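Local coordinates for protein DNA polymerase (PDB 2PY5) that replicates the phage genome by protein-primed, strand-displacing DNA synthesis with high processivity and fidelity, and proofreads with a 3'-5' exonuclease, at residues F[150-153]-F[154-158]; F[333-336]-F[337-341]; F[425-428]-F[429-433]. The protein carries 2 engineered substitutions. All coordinates share one frame; numbering follows the deposited sequence. Where two conformers were deposited one is given.

Along the chain the three contacts come in series, each a short-range meeting of neighbours in sequence. Contact 1 is a surface turn of the N-terminal exonuclease region, in the loop between helices 130-136 and 160-182. Contacts 2 and 3 belong to the polymerization region, on the other side of the chain's centre: contact 1 lies about 63 Å from contact 2 and about 51 Å from contact 3, centre to centre. Contact 2 ends helix 330-339, contact 3 starts helix 427-447, and their centres are about 22 Å apart. Leu335 and His339 of contact 2 pack on helix 427-447 farther along, so that one helix ties both polymerization contacts together, while contact 1 lies far from both.

Contact 1: residues F[150-153]-F[154-158]; sequences KERP and VGYKI
Tyr156 N donates to Pro153 O at 3.0 Å and so closes a type II beta turn running from Pro153 to Tyr156. That bond is bent, 145° at the hydrogen, and the donor stands above the carbonyl plane. Gly155 takes the third position of the turn with a positive phi of 85°, where a side chain would press on the preceding carbonyl. The hydroxyl of Tyr156 is hydrogen-bonded to the carboxylate of Glu162, on the following helix 160-182. Lys150 NZ also lies 3.3 Å from Tyr156 OH, but the lysine was modelled in two conformers, and this weak bond, made by one of them, is doubtful.

Past the turn the chain doubles back and lays the Tyr156 ring over Arg152. Arg152 CG sits 3.5 Å from the ring centroid and only 8° off its normal, a CH-pi contact over one face. With CG anti to the carbonyl carbon (chi1 -66°) and the chain extended from there to NE, the methylenes run across the ring while the guanidinium continues beyond it, its plane 80° from that of the phenol. Its NH2 is held by a salt bridge to Glu162 and a hydrogen bond to the carbonyl of Asp147, so Glu162 links both the arginine and the phenol to helix 160-182. Within the exonuclease region, the side chain of Arg152 comes about 6 Å from those of Glu14, essential for exonucleolysis, and Tyr148, involved in stabilising the frayed 3' terminus. Tyr156 CE2 lies in the plane of the guanidinium, at its edge, and is 3.5 Å from Arg152 CD.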
ATOM      1  N   LYS F 150      -4.439 -24.733  18.126  1.00 32.90           N
ATOM      2  CA  LYS F 150      -4.248 -26.057  18.700  0.50 33.54           C
ATOM      3  C   LYS F 150      -3.244 -25.994  19.850  1.00 31.75           C
ATOM      4  O   LYS F 150      -2.242 -25.256  19.789  1.00 33.17           O
ATOM      5  CB  LYS F 150      -3.776 -27.073  17.649  0.50 33.05           C
ATOM      6  CG  LYS F 150      -3.333 -28.406  18.251  0.50 33.62           C
ATOM      7  CD  LYS F 150      -3.112 -29.488  17.223  0.50 34.73           C
ATOM      8  CE  LYS F 150      -2.583 -30.747  17.896  0.50 35.94           C
ATOM      9  NZ  LYS F 150      -2.394 -31.875  16.951  0.50 37.18           N
ATOM     10  N   GLU F 151      -3.529 -26.769  20.894  1.00 34.16           N
ATOM     11  CA  GLU F 151      -2.656 -26.880  22.052  1.00 34.57           C
ATOM     12  C   GLU F 151      -1.330 -27.522  21.629  1.00 32.29           C
ATOM     13  O   GLU F 151      -1.318 -28.672  21.155  1.00 30.21           O
ATOM     14  CB  GLU F 151      -3.348 -27.724  23.125  1.00 36.73           C
ATOM     15  CG  GLU F 151      -2.471 -28.156  24.303  1.00 41.20           C
ATOM     16  CD  GLU F 151      -2.017 -27.001  25.172  1.00 43.64           C
ATOM     17  OE1 GLU F 151      -2.568 -25.883  25.038  1.00 41.87           O
ATOM     18  OE2 GLU F 151      -1.112 -27.228  26.012  1.00 47.97           O
ATOM     19  N   ARG F 152      -0.239 -26.770  21.801  1.00 30.94           N
ATOM     20  CA  ARG F 152       1.106 -27.208  21.415  1.00 30.18           C
ATOM     21  C   ARG F 152       2.128 -26.831  22.489  1.00 29.39           C
ATOM     22  O   ARG F 152       2.632 -25.710  22.508  1.00 31.44           O
ATOM     23  CB  ARG F 152       1.508 -26.580  20.081  1.00 29.05           C
ATOM     24  CG  ARG F 152       0.676 -27.060  18.896  1.00 27.38           C
ATOM     25  CD  ARG F 152       1.153 -26.417  17.611  1.00 29.33           C
ATOM     26  NE  ARG F 152       0.363 -26.803  16.439  1.00 29.89           N
ATOM     27  CZ  ARG F 152      -0.611 -26.077  15.887  1.00 32.08           C
ATOM     28  NH1 ARG F 152      -0.981 -24.920  16.421  1.00 32.23           N
ATOM     29  NH2 ARG F 152      -1.240 -26.529  14.805  1.00 33.49           N
ATOM     30  N   PRO F 153       2.424 -27.771  23.402  1.00 29.51           N
ATOM     31  CA  PRO F 153       3.416 -27.533  24.437  1.00 29.11           C
ATOM     32  C   PRO F 153       4.829 -27.405  23.897  1.00 30.32           C
ATOM     33  O   PRO F 153       5.093 -27.688  22.731  1.00 31.42           O
ATOM     34  CB  PRO F 153       3.312 -28.793  25.309  1.00 28.78           C
ATOM     35  CG  PRO F 153       2.012 -29.373  24.989  1.00 31.90           C
ATOM     36  CD  PRO F 153       1.798 -29.092  23.562  1.00 30.37           C
ATOM     37  N   VAL F 154       5.742 -26.972  24.754  1.00 28.29           N
ATOM     38  CA  VAL F 154       7.134 -26.913  24.368  1.00 27.52           C
ATOM     39  C   VAL F 154       7.586 -28.308  23.918  1.00 28.60           C
ATOM     40  O   VAL F 154       7.351 -29.299  24.612  1.00 29.21           O
ATOM     41  CB  VAL F 154       8.011 -26.388  25.518  1.00 29.62           C
ATOM     42  CG1 VAL F 154       9.490 -26.537  25.188  1.00 29.84           C
ATOM     43  CG2 VAL F 154       7.674 -24.945  25.807  1.00 31.53           C
ATOM     44  N   GLY F 155       8.226 -28.378  22.748  1.00 29.99           N
ATOM     45  CA  GLY F 155       8.729 -29.656  22.213  1.00 29.91           C
ATOM     46  C   GLY F 155       7.690 -30.444  21.438  1.00 28.81           C
ATOM     47  O   GLY F 155       7.918 -31.592  21.055  1.00 31.97           O
ATOM     48  N   TYR F 156       6.532 -29.827  21.224  1.00 28.49           N
ATOM     49  CA  TYR F 156       5.452 -30.425  20.446  1.00 29.87           C
ATOM     50  C   TYR F 156       5.970 -30.939  19.100  1.00 27.61           C
ATOM     51  O   TYR F 156       6.715 -30.237  18.388  1.00 28.88           O
ATOM     52  CB  TYR F 156       4.316 -29.402  20.247  1.00 30.09           C
ATOM     53  CG  TYR F 156       3.324 -29.748  19.167  1.00 30.53           C
ATOM     54  CD1 TYR F 156       2.268 -30.607  19.424  1.00 29.49           C
ATOM     55  CD2 TYR F 156       3.423 -29.196  17.899  1.00 30.83           C
ATOM     56  CE1 TYR F 156       1.352 -30.930  18.445  1.00 29.96           C
ATOM     57  CE2 TYR F 156       2.506 -29.528  16.908  1.00 30.57           C
ATOM     58  CZ  TYR F 156       1.472 -30.383  17.192  1.00 31.79           C
ATOM     59  OH  TYR F 156       0.551 -30.707  16.226  1.00 34.09           O
ATOM     60  N   LYS F 157       5.580 -32.173  18.784  1.00 32.26           N
ATOM     61  CA  LYS F 157       5.987 -32.854  17.559  1.00 32.82           C
ATOM     62  C   LYS F 157       5.176 -32.379  16.355  1.00 32.44           C
ATOM     63  O   LYS F 157       3.961 -32.572  16.298  1.00 32.77           O
ATOM     64  CB  LYS F 157       5.799 -34.358  17.745  1.00 34.70           C
ATOM     65  CG  LYS F 157       6.074 -35.226  16.531  1.00 36.21           C
ATOM     66  CD  LYS F 157       6.181 -36.678  16.957  1.00 39.30           C
ATOM     67  CE  LYS F 157       5.953 -37.650  15.824  1.00 41.03           C
ATOM     68  NZ  LYS F 157       5.984 -39.055  16.330  1.00 42.25           N
ATOM     69  N   ILE F 158       5.863 -31.787  15.385  1.00 32.26           N
ATOM     70  CA  ILE F 158       5.222 -31.284  14.174  1.00 30.64           C
ATOM     71  C   ILE F 158       4.670 -32.447  13.342  1.00 29.92           C
ATOM     72  O   ILE F 158       5.386 -33.418  13.076  1.00 32.61           O
ATOM     73  CB  ILE F 158       6.217 -30.455  13.313  1.00 30.70           C
ATOM     74  CG1 ILE F 158       6.790 -29.274  14.113  1.00 30.86           C
ATOM     75  CG2 ILE F 158       5.530 -29.932  12.067  1.00 32.49           C
ATOM     76  CD1 ILE F 158       7.968 -28.591  13.425  1.00 31.79           C
TER
HETATM   77  O   HOH W   1      -0.702 -33.733  16.919  1.00 50.87           O

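Contact 2: residues F[333-336]-F[337-341]; sequences LELM and KEHYD. With EDO (1,2-ethanediol), chain X.
Lys337 N gives a nearly straight hydrogen bond to Leu333 O, 2.9 Å long with 163° at the hydrogen, and three more backbone bonds of the i to i+4 kind follow it. Glu338 N reaches Glu334 O, His339 N reaches Leu335 O, and Tyr340 N reaches Met336 O at 2.9 Å, the last one bent to 132°. Among the side chains, water 2 donates to Glu334 OE1 at 2.8 Å and accepts a weak bond from Lys337 NZ. The charged ends themselves stay beyond salt-bridge distance, and Lys337 NZ has a second partner in the hydroxyl of Tyr347. Glu338 OE2 takes a hydrogen bond from O1 of a 1,2-ethanediol, probably a crystallisation additive, and another from Tyr298.

This is the C-terminal end of helix 330-339, where Tyr340 leaves helical backbone angles and opens strand 340-356 of the antiparallel sheet that also holds strands 283-294 and 263-265. Its side chain turns back so that Met336 O lies at the edge of the ring, in plane and 3.4 Å from Tyr340 CD1. Met336 CG, anti to its own nitrogen (chi1 -172°), meets Tyr340 CD1 at 3.9 Å, the two side chains crossing at about a right angle. The phenol hydroxyl ends among the backbone of Leu316, Thr301 and Ile302.

On another side of the helix Leu335 and His339 run side by side, pointing the same way, toward helix 427-447. His339 ND1 is hydrogen-bonded to the carbonyl of Ile299. The methylenes of Lys337 pass obliquely by Leu333, with Lys337 CD 4.0 Å from Leu333 CG.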
ATOM      1  N   LEU F 333      -6.640  23.529  -6.264  1.00 32.05           N
ATOM      2  CA  LEU F 333      -7.142  24.881  -6.012  1.00 32.72           C
ATOM      3  C   LEU F 333      -8.243  25.237  -7.021  1.00 31.37           C
ATOM      4  O   LEU F 333      -9.295  25.793  -6.657  1.00 31.32           O
ATOM      5  CB  LEU F 333      -5.987  25.886  -6.102  1.00 33.39           C
ATOM      6  CG  LEU F 333      -6.408  27.344  -5.961  1.00 36.38           C
ATOM      7  CD1 LEU F 333      -7.017  27.620  -4.584  1.00 37.74           C
ATOM      8  CD2 LEU F 333      -5.228  28.266  -6.224  1.00 39.58           C
ATOM      9  N   GLU F 334      -8.048  24.909  -8.303  1.00 32.10           N
ATOM     10  CA  GLU F 334      -9.090  25.207  -9.267  1.00 32.28           C
ATOM     11  C   GLU F 334     -10.361  24.367  -9.031  1.00 29.12           C
ATOM     12  O   GLU F 334     -11.475  24.857  -9.202  1.00 31.31           O
ATOM     13  CB  GLU F 334      -8.574  25.080 -10.682  1.00 36.96           C
ATOM     14  CG  GLU F 334      -7.516  26.162 -11.014  1.00 38.81           C
ATOM     15  CD  GLU F 334      -7.984  27.640 -10.844  1.00 43.55           C
ATOM     16  OE1 GLU F 334      -9.192  27.976 -10.974  1.00 43.37           O
ATOM     17  OE2 GLU F 334      -7.106  28.488 -10.586  1.00 48.28           O
ATOM     18  N   LEU F 335     -10.186  23.111  -8.618  1.00 30.77           N
ATOM     19  CA  LEU F 335     -11.346  22.292  -8.248  1.00 29.73           C
ATOM     20  C   LEU F 335     -12.111  22.965  -7.100  1.00 30.44           C
ATOM     21  O   LEU F 335     -13.342  23.027  -7.115  1.00 28.48           O
ATOM     22  CB  LEU F 335     -10.910  20.891  -7.821  1.00 31.08           C
ATOM     23  CG  LEU F 335     -10.616  19.944  -8.982  1.00 33.89           C
ATOM     24  CD1 LEU F 335      -9.854  18.721  -8.451  1.00 33.73           C
ATOM     25  CD2 LEU F 335     -11.908  19.529  -9.695  1.00 34.92           C
ATOM     26  N   MET F 336     -11.375  23.429  -6.104  1.00 29.78           N
ATOM     27  CA  MET F 336     -11.997  24.015  -4.909  1.00 30.20           C
ATOM     28  C   MET F 336     -12.766  25.272  -5.291  1.00 30.23           C
ATOM     29  O   MET F 336     -13.902  25.486  -4.846  1.00 31.00           O
ATOM     30  CB  MET F 336     -10.932  24.346  -3.876  1.00 31.84           C
ATOM     31  CG  MET F 336     -11.515  24.780  -2.541  1.00 32.03           C
ATOM     32  SD  MET F 336     -10.277  25.264  -1.330  1.00 36.56           S
ATOM     33  CE  MET F 336      -9.576  26.740  -2.032  1.00 41.46           C
ATOM     34  N   LYS F 337     -12.128  26.127  -6.094  1.00 30.88           N
ATOM     35  CA  LYS F 337     -12.761  27.386  -6.481  1.00 32.68           C
ATOM     36  C   LYS F 337     -14.025  27.149  -7.293  1.00 31.75           C
ATOM     37  O   LYS F 337     -14.974  27.931  -7.203  1.00 33.73           O
ATOM     38  CB  LYS F 337     -11.765  28.293  -7.240  1.00 33.70           C
ATOM     39  CG  LYS F 337     -10.615  28.754  -6.388  1.00 36.58           C
ATOM     40  CD  LYS F 337      -9.537  29.500  -7.175  1.00 41.79           C
ATOM     41  CE  LYS F 337      -9.801  30.964  -7.258  1.00 46.61           C
ATOM     42  NZ  LYS F 337      -8.572  31.699  -7.704  1.00 48.76           N
ATOM     43  N   GLU F 338     -14.067  26.071  -8.084  1.00 31.36           N
ATOM     44  CA  GLU F 338     -15.272  25.738  -8.845  1.00 30.92           C
ATOM     45  C   GLU F 338     -16.379  25.129  -7.965  1.00 29.80           C
ATOM     46  O   GLU F 338     -17.545  25.424  -8.142  1.00 32.83           O
ATOM     47  CB  GLU F 338     -14.985  24.781  -9.992  1.00 33.59           C
ATOM     48  CG  GLU F 338     -16.258  24.435 -10.757  1.00 36.34           C
ATOM     49  CD  GLU F 338     -16.070  23.596 -11.992  1.00 39.66           C
ATOM     50  OE1 GLU F 338     -14.921  23.328 -12.380  1.00 43.75           O
ATOM     51  OE2 GLU F 338     -17.107  23.208 -12.578  1.00 42.14           O
ATOM     52  N   HIS F 339     -15.987  24.267  -7.032  1.00 27.66           N
ATOM     53  CA  HIS F 339     -16.969  23.523  -6.267  1.00 27.90           C
ATOM     54  C   HIS F 339     -17.504  24.264  -5.045  1.00 27.01           C
ATOM     55  O   HIS F 339     -18.552  23.887  -4.518  1.00 26.99           O
ATOM     56  CB  HIS F 339     -16.378  22.168  -5.833  1.00 27.21           C
ATOM     57  CG  HIS F 339     -16.283  21.172  -6.943  1.00 26.79           C
ATOM     58  ND1 HIS F 339     -16.829  19.909  -6.864  1.00 25.82           N
ATOM     59  CD2 HIS F 339     -15.717  21.265  -8.173  1.00 27.74           C
ATOM     60  CE1 HIS F 339     -16.607  19.268  -8.005  1.00 27.94           C
ATOM     61  NE2 HIS F 339     -15.907  20.061  -8.800  1.00 28.94           N
ATOM     62  N   TYR F 340     -16.804  25.311  -4.613  1.00 27.25           N
ATOM     63  CA  TYR F 340     -17.143  26.019  -3.360  1.00 27.03           C
ATOM     64  C   TYR F 340     -17.250  27.513  -3.553  1.00 28.79           C
ATOM     65  O   TYR F 340     -16.550  28.088  -4.390  1.00 31.34           O
ATOM     66  CB  TYR F 340     -16.054  25.808  -2.308  1.00 28.21           C
ATOM     67  CG  TYR F 340     -15.944  24.416  -1.757  1.00 27.99           C
ATOM     68  CD1 TYR F 340     -15.155  23.457  -2.396  1.00 27.91           C
ATOM     69  CD2 TYR F 340     -16.570  24.066  -0.592  1.00 28.09           C
ATOM     70  CE1 TYR F 340     -15.033  22.169  -1.883  1.00 27.20           C
ATOM     71  CE2 TYR F 340     -16.462  22.780  -0.072  1.00 28.34           C
ATOM     72  CZ  TYR F 340     -15.674  21.859  -0.710  1.00 28.20           C
ATOM     73  OH  TYR F 340     -15.566  20.580  -0.203  1.00 29.58           O
ATOM     74  N   ASP F 341     -18.094  28.134  -2.736  1.00 28.86           N
ATOM     75  CA  ASP F 341     -17.984  29.557  -2.478  1.00 29.66           C
ATOM     76  C   ASP F 341     -16.921  29.759  -1.403  1.00 30.73           C
ATOM     77  O   ASP F 341     -16.951  29.116  -0.357  1.00 31.30           O
ATOM     78  CB  ASP F 341     -19.315  30.116  -1.995  1.00 31.20           C
ATOM     79  CG  ASP F 341     -20.406  30.047  -3.055  1.00 34.20           C
ATOM     80  OD1 ASP F 341     -20.133  30.390  -4.230  1.00 36.40           O
ATOM     81  OD2 ASP F 341     -21.532  29.662  -2.700  1.00 39.23           O
TER
HETATM   82  C1  EDO X9013     -16.599  19.723 -13.743  1.00 46.71           C
HETATM   83  O1  EDO X9013     -17.591  20.757 -13.711  1.00 49.63           O
HETATM   84  C2  EDO X9013     -16.618  19.009 -15.092  1.00 47.73           C
HETATM   85  O2  EDO X9013     -16.987  17.620 -14.969  1.00 43.46           O
HETATM   86  O   HOH W   2      -9.559  30.752 -10.668  1.00 34.04           O

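Contact 3: residues F[425-428]-F[429-433]; sequences VYTP and MGVFI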
ATOM      1  N   VAL F 425      13.431  13.073  -2.444  1.00 30.68           N
ATOM      2  CA  VAL F 425      13.491  12.579  -3.802  1.00 29.75           C
ATOM      3  C   VAL F 425      12.989  13.757  -4.649  1.00 29.02           C
ATOM      4  O   VAL F 425      13.801  14.599  -5.046  1.00 32.17           O
ATOM      5  CB  VAL F 425      12.698  11.257  -3.991  1.00 30.58           C
ATOM      6  CG1 VAL F 425      12.780  10.808  -5.428  1.00 32.33           C
ATOM      7  CG2 VAL F 425      13.213  10.142  -3.026  1.00 33.64           C
ATOM      8  N   TYR F 426      11.690  13.854  -4.901  1.00 30.56           N
ATOM      9  CA  TYR F 426      11.134  15.062  -5.573  1.00 29.19           C
ATOM     10  C   TYR F 426       9.647  15.137  -5.308  1.00 28.97           C
ATOM     11  O   TYR F 426       8.801  14.732  -6.095  1.00 30.31           O
ATOM     12  CB  TYR F 426      11.480  15.106  -7.077  1.00 29.19           C
ATOM     13  CG  TYR F 426      11.203  16.472  -7.666  1.00 28.22           C
ATOM     14  CD1 TYR F 426      12.067  17.548  -7.421  1.00 29.26           C
ATOM     15  CD2 TYR F 426      10.077  16.716  -8.432  1.00 29.23           C
ATOM     16  CE1 TYR F 426      11.791  18.819  -7.941  1.00 28.28           C
ATOM     17  CE2 TYR F 426       9.809  17.989  -8.931  1.00 28.74           C
ATOM     18  CZ  TYR F 426      10.670  19.026  -8.664  1.00 28.03           C
ATOM     19  OH  TYR F 426      10.391  20.294  -9.167  1.00 31.67           O
ATOM     20  N   THR F 427       9.340  15.635  -4.121  1.00 29.67           N
ATOM     21  CA  THR F 427       7.974  15.617  -3.603  1.00 30.41           C
ATOM     22  C   THR F 427       6.950  16.342  -4.504  1.00 29.27           C
ATOM     23  O   THR F 427       5.808  15.887  -4.586  1.00 30.01           O
ATOM     24  CB  THR F 427       7.951  16.130  -2.153  1.00 30.86           C
ATOM     25  OG1 THR F 427       8.913  15.380  -1.383  1.00 29.27           O
ATOM     26  CG2 THR F 427       6.555  15.978  -1.516  1.00 31.24           C
ATOM     27  N   PRO F 428       7.340  17.434  -5.212  1.00 29.75           N
ATOM     28  CA  PRO F 428       6.324  18.052  -6.079  1.00 28.90           C
ATOM     29  C   PRO F 428       5.708  17.056  -7.085  1.00 28.79           C
ATOM     30  O   PRO F 428       4.558  17.172  -7.444  1.00 29.38           O
ATOM     31  CB  PRO F 428       7.119  19.131  -6.817  1.00 28.81           C
ATOM     32  CG  PRO F 428       8.202  19.477  -5.866  1.00 28.82           C
ATOM     33  CD  PRO F 428       8.604  18.199  -5.243  1.00 31.12           C
ATOM     34  N   MET F 429       6.516  16.103  -7.572  1.00 30.34           N
ATOM     35  CA  MET F 429       6.008  15.145  -8.535  1.00 30.77           C
ATOM     36  C   MET F 429       4.905  14.295  -7.930  1.00 29.91           C
ATOM     37  O   MET F 429       3.879  14.035  -8.569  1.00 30.82           O
ATOM     38  CB  MET F 429       7.157  14.277  -9.075  1.00 32.40           C
ATOM     39  CG  MET F 429       6.823  13.306 -10.152  1.00 36.99           C
ATOM     40  SD  MET F 429       6.136  14.082 -11.616  1.00 32.70           S
ATOM     41  CE  MET F 429       7.508  14.569 -12.640  1.00 36.73           C
ATOM     42  N   GLY F 430       5.091  13.859  -6.683  1.00 30.49           N
ATOM     43  CA  GLY F 430       4.036  13.115  -5.995  1.00 32.26           C
ATOM     44  C   GLY F 430       2.778  13.951  -5.810  1.00 31.55           C
ATOM     45  O   GLY F 430       1.652  13.489  -6.042  1.00 32.00           O
ATOM     46  N   VAL F 431       2.959  15.197  -5.381  1.00 30.06           N
ATOM     47  CA  VAL F 431       1.825  16.096  -5.153  1.00 28.98           C
ATOM     48  C   VAL F 431       0.950  16.187  -6.406  1.00 28.95           C
ATOM     49  O   VAL F 431      -0.275  16.077  -6.349  1.00 30.06           O
ATOM     50  CB  VAL F 431       2.311  17.507  -4.753  1.00 28.43           C
ATOM     51  CG1 VAL F 431       1.208  18.537  -4.907  1.00 29.36           C
ATOM     52  CG2 VAL F 431       2.899  17.478  -3.322  1.00 30.35           C
ATOM     53  N   PHE F 432       1.586  16.379  -7.572  1.00 28.56           N
ATOM     54  CA  PHE F 432       0.832  16.553  -8.796  1.00 29.32           C
ATOM     55  C   PHE F 432       0.313  15.271  -9.436  1.00 28.30           C
ATOM     56  O   PHE F 432      -0.732  15.276 -10.083  1.00 29.59           O
ATOM     57  CB  PHE F 432       1.651  17.379  -9.789  1.00 27.40           C
ATOM     58  CG  PHE F 432       1.561  18.845  -9.515  1.00 28.86           C
ATOM     59  CD1 PHE F 432       2.419  19.459  -8.606  1.00 27.52           C
ATOM     60  CD2 PHE F 432       0.580  19.614 -10.118  1.00 29.13           C
ATOM     61  CE1 PHE F 432       2.307  20.819  -8.352  1.00 27.62           C
ATOM     62  CE2 PHE F 432       0.463  20.974  -9.842  1.00 28.25           C
ATOM     63  CZ  PHE F 432       1.324  21.566  -8.962  1.00 27.51           C
ATOM     64  N   ILE F 433       1.011  14.171  -9.227  1.00 28.76           N
ATOM     65  CA  ILE F 433       0.506  12.909  -9.764  1.00 29.11           C
ATOM     66  C   ILE F 433      -0.813  12.565  -9.081  1.00 28.88           C
ATOM     67  O   ILE F 433      -1.798  12.226  -9.761  1.00 30.48           O
ATOM     68  CB  ILE F 433       1.529  11.783  -9.663  1.00 29.93           C
ATOM     69  CG1 ILE F 433       2.671  11.995 -10.671  1.00 30.27           C
ATOM     70  CG2 ILE F 433       0.844  10.408  -9.926  1.00 30.36           C
ATOM     71  CD1 ILE F 433       3.892  11.122 -10.418  1.00 30.58           C
TER
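Tyr426 and Met429 cross at about a right angle, with Met429 CB in the plane of the tyrosine ring at its edge, 3.9 Å from Tyr426 CD2. One face of the same ring is taken by Pro428, whose CD stands 3.7 Å above the plane and over its centre. Tyr426 gets there with CG anti to the backbone nitrogen (chi1 -166°), and its hydroxyl is hydrogen-bonded to the carbonyl of Gly266. Met429 bends at both later torsions and carries its sulfur away from Tyr426.

One turn on, Phe432 presents its edge to Pro428 O, in plane and 3.3 Å from Phe432 CD1. That oxygen also accepts from Phe432 N at 3.1 Å. Val431 CG2 leans on Thr427 O, which takes a straight bond from Val431 N, 3.0 Å and 168° at the hydrogen.

Tyr426 O receives Met429 N, three residues on, and Thr427 OG1 is hydrogen-bonded to Asp219. Gly430 passes within about 5 Å of the side chain of Tyr390, probably involved in nucleotide selection. Proline early in the first turn, where its missing N-H costs no helical bond, is characteristic of a helix N-terminus, here that of helix 427-447 in the polymerization region.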